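Local structure of Lmo2241 protein (Listeria monocytogenes, 4HAM) at residues E36-I41 against T76-Q81. The protein probably binds DNA through a winged helix-turn-helix domain of the GntR family and regulates transcription. Residues are numbered along the deposited sequence; the frame is centred on the assembly and turned at random.
Sequences EKILSI and TFIANQ
The Phe-77 ring meets Lys-37 obliquely, through its CD1-CE1 side. Its CD1 comes to 3.6 Å from Lys-37 CA, and CE1 lies 3.7 Å from Lys-37 CB. With CG anti to the backbone N (chi1 -180°) and the rest extended, the lysine passes obliquely across this side of the ring and carries NZ away from it, to a weak hydrogen bond with Lys-74 O. Lys-37 and Phe-77 form an antiparallel non-hydrogen-bonded pair, flanked by two backbone bonds: Ile-78 N to Glu-36 O, and Ile-38 N to Thr-76 O, each 2.9 Å. Glu-36 O also receives a CA-H...O contact from Phe-77. A water takes the place of a direct bond, donating to Ile-38 O and accepting from Thr-76 N. On the buried face, Ile-38 sends CG2 against Ile-78 CD1 (3.8 Å), the two side chains crossing at about a right angle, while Ile-38 CD1 meets Thr-76 CG2. This apolar cluster continues onto Ile-68, Leu-32, Tyr-59 of helix 52-64 and Val-27 of helix 15-29. Weakly bonded strand 37-38 is thus, within this chain, an outer strand of the small winged helix-turn-helix sheet, with 75-78 central and 68-71 beyond, and leads through N-cap Ser-40 into helix 41-48.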
ATOM      1  N   GLU A  36      20.906  17.551  -8.982  1.00 20.21           N
ATOM      2  CA  GLU A  36      21.444  16.800 -10.110  1.00 23.80           C
ATOM      3  C   GLU A  36      20.508  16.846 -11.327  1.00 21.51           C
ATOM      4  O   GLU A  36      19.300  16.707 -11.195  1.00 20.40           O
ATOM      5  CB  GLU A  36      21.717  15.352  -9.699  1.00 23.05           C
ATOM      6  CG  GLU A  36      22.264  14.484 -10.794  1.00 22.68           C
ATOM      7  CD  GLU A  36      22.832  13.180 -10.253  1.00 26.77           C
ATOM      8  OE1 GLU A  36      22.916  13.026  -9.014  1.00 28.69           O
ATOM      9  OE2 GLU A  36      23.187  12.305 -11.064  1.00 29.58           O
ATOM     10  N   LYS A  37      21.073  17.048 -12.509  1.00 19.38           N
ATOM     11  CA  LYS A  37      20.258  17.102 -13.721  1.00 23.23           C
ATOM     12  C   LYS A  37      19.973  15.681 -14.185  1.00 23.27           C
ATOM     13  O   LYS A  37      20.899  14.888 -14.321  1.00 21.93           O
ATOM     14  CB  LYS A  37      21.002  17.867 -14.821  1.00 24.55           C
ATOM     15  CG  LYS A  37      20.234  17.984 -16.134  1.00 29.02           C
ATOM     16  CD  LYS A  37      20.953  18.920 -17.114  1.00 32.61           C
ATOM     17  CE  LYS A  37      20.159  19.076 -18.400  1.00 38.14           C
ATOM     18  NZ  LYS A  37      20.715  20.132 -19.294  1.00 43.21           N
ATOM     19  N   ILE A  38      18.701  15.353 -14.411  1.00 20.09           N
ATOM     20  CA  ILE A  38      18.360  14.035 -14.924  1.00 23.72           C
ATOM     21  C   ILE A  38      17.986  14.129 -16.404  1.00 22.35           C
ATOM     22  O   ILE A  38      17.961  15.210 -16.988  1.00 18.64           O
ATOM     23  CB  ILE A  38      17.230  13.350 -14.115  1.00 23.59           C
ATOM     24  CG1 ILE A  38      15.929  14.147 -14.198  1.00 24.83           C
ATOM     25  CG2 ILE A  38      17.651  13.187 -12.652  1.00 22.86           C
ATOM     26  CD1 ILE A  38      14.761  13.496 -13.431  1.00 25.33           C
ATOM     27  N   LEU A  39      17.720  12.983 -17.014  1.00 20.43           N
ATOM     28  CA  LEU A  39      17.378  12.957 -18.423  1.00 19.17           C
ATOM     29  C   LEU A  39      16.070  13.668 -18.694  1.00 23.45           C
ATOM     30  O   LEU A  39      15.147  13.635 -17.879  1.00 22.46           O
ATOM     31  CB  LEU A  39      17.268  11.515 -18.915  1.00 18.27           C
ATOM     32  CG  LEU A  39      18.554  10.702 -18.922  1.00 23.46           C
ATOM     33  CD1 LEU A  39      18.250   9.315 -19.467  1.00 21.69           C
ATOM     34  CD2 LEU A  39      19.629  11.400 -19.755  1.00 25.73           C
ATOM     35  N   SER A  40      15.984  14.305 -19.853  1.00 20.70           N
ATOM     36  CA  SER A  40      14.740  14.910 -20.248  1.00 20.59           C
ATOM     37  C   SER A  40      13.759  13.779 -20.515  1.00 21.15           C
ATOM     38  O   SER A  40      14.163  12.622 -20.675  1.00 19.11           O
ATOM     39  CB  SER A  40      14.930  15.737 -21.517  1.00 26.64           C
ATOM     40  OG  SER A  40      15.165  14.875 -22.626  1.00 27.53           O
ATOM     41  N   ILE A  41      12.476  14.119 -20.567  1.00 21.56           N
ATOM     42  CA  ILE A  41      11.436  13.141 -20.855  1.00 22.71           C
ATOM     43  C   ILE A  41      11.753  12.365 -22.126  1.00 23.80           C
ATOM     44  O   ILE A  41      11.707  11.145 -22.123  1.00 19.83           O
ATOM     45  CB  ILE A  41      10.059  13.811 -20.975  1.00 27.87           C
ATOM     46  CG1 ILE A  41       9.614  14.311 -19.602  1.00 26.61           C
ATOM     47  CG2 ILE A  41       9.040  12.839 -21.544  1.00 24.75           C
ATOM     48  CD1 ILE A  41       8.316  15.077 -19.645  1.00 29.94           C
ATOM     49  N   THR A  76      15.593  19.189 -16.217  1.00 20.31           N
ATOM     50  CA  THR A  76      14.878  18.648 -15.070  1.00 21.29           C
ATOM     51  C   THR A  76      15.912  18.216 -14.038  1.00 23.20           C
ATOM     52  O   THR A  76      16.900  17.570 -14.383  1.00 21.91           O
ATOM     53  CB  THR A  76      14.007  17.443 -15.488  1.00 24.11           C
ATOM     54  OG1 THR A  76      13.086  17.862 -16.502  1.00 26.94           O
ATOM     55  CG2 THR A  76      13.230  16.887 -14.292  1.00 24.08           C
ATOM     56  N   PHE A  77      15.684  18.581 -12.778  1.00 21.97           N
ATOM     57  CA  PHE A  77      16.686  18.405 -11.728  1.00 20.91           C
ATOM     58  C   PHE A  77      16.058  17.745 -10.519  1.00 21.68           C
ATOM     59  O   PHE A  77      14.848  17.841 -10.319  1.00 22.19           O
ATOM     60  CB  PHE A  77      17.249  19.762 -11.301  1.00 21.29           C
ATOM     61  CG  PHE A  77      17.806  20.564 -12.438  1.00 23.66           C
ATOM     62  CD1 PHE A  77      19.134  20.408 -12.828  1.00 24.39           C
ATOM     63  CD2 PHE A  77      16.994  21.437 -13.148  1.00 23.08           C
ATOM     64  CE1 PHE A  77      19.648  21.130 -13.894  1.00 25.16           C
ATOM     65  CE2 PHE A  77      17.499  22.170 -14.211  1.00 26.54           C
ATOM     66  CZ  PHE A  77      18.822  22.016 -14.591  1.00 25.54           C
ATOM     67  N   ILE A  78      16.876  17.091  -9.699  1.00 22.49           N
ATOM     68  CA  ILE A  78      16.389  16.600  -8.420  1.00 22.18           C
ATOM     69  C   ILE A  78      16.133  17.798  -7.493  1.00 20.99           C
ATOM     70  O   ILE A  78      16.974  18.685  -7.358  1.00 20.12           O
ATOM     71  CB  ILE A  78      17.382  15.617  -7.766  1.00 24.12           C
ATOM     72  CG1 ILE A  78      17.621  14.416  -8.687  1.00 18.96           C
ATOM     73  CG2 ILE A  78      16.882  15.173  -6.393  1.00 23.42           C
ATOM     74  CD1 ILE A  78      16.340  13.688  -9.144  1.00 21.31           C
ATOM     75  N   ALA A  79      14.961  17.831  -6.867  1.00 29.07           N
ATOM     76  CA  ALA A  79      14.558  18.992  -6.068  1.00 31.00           C
ATOM     77  C   ALA A  79      15.232  19.022  -4.707  1.00 35.26           C
ATOM     78  O   ALA A  79      15.874  18.053  -4.308  1.00 38.24           O
ATOM     79  CB  ALA A  79      13.036  19.009  -5.912  1.00 30.55           C
ATOM     80  N   ASN A  80      15.094  20.145  -4.005  1.00 38.06           N
ATOM     81  CA  ASN A  80      15.666  20.291  -2.676  1.00 44.72           C
ATOM     82  C   ASN A  80      15.316  19.124  -1.762  1.00 44.19           C
ATOM     83  O   ASN A  80      14.164  18.693  -1.695  1.00 43.09           O
ATOM     84  CB  ASN A  80      15.253  21.625  -2.040  1.00 49.77           C
ATOM     85  CG  ASN A  80      15.650  21.719  -0.580  1.00 58.36           C
ATOM     86  OD1 ASN A  80      14.960  21.194   0.294  1.00 59.65           O
ATOM     87  ND2 ASN A  80      16.768  22.390  -0.306  1.00 65.02           N
ATOM     88  N   GLN A  81      16.333  18.604  -1.082  1.00 46.90           N
ATOM     89  CA  GLN A  81      16.184  17.418  -0.249  1.00 59.27           C
ATOM     90  C   GLN A  81      16.600  17.715   1.184  1.00 67.66           C
ATOM     91  O   GLN A  81      16.162  17.045   2.118  1.00 72.53           O
ATOM     92  CB  GLN A  81      17.036  16.264  -0.800  1.00 47.14           C
ATOM     93  CG  GLN A  81      16.614  15.761  -2.181  1.00 42.13           C
ATOM     94  CD  GLN A  81      15.237  15.137  -2.167  1.00 40.63           C
ATOM     95  OE1 GLN A  81      14.870  14.438  -1.218  1.00 45.08           O
ATOM     96  NE2 GLN A  81      14.462  15.390  -3.210  1.00 40.63           N
TER
HETATM   97  O   HOH W   1      16.891  17.542 -18.013  1.00 26.75           O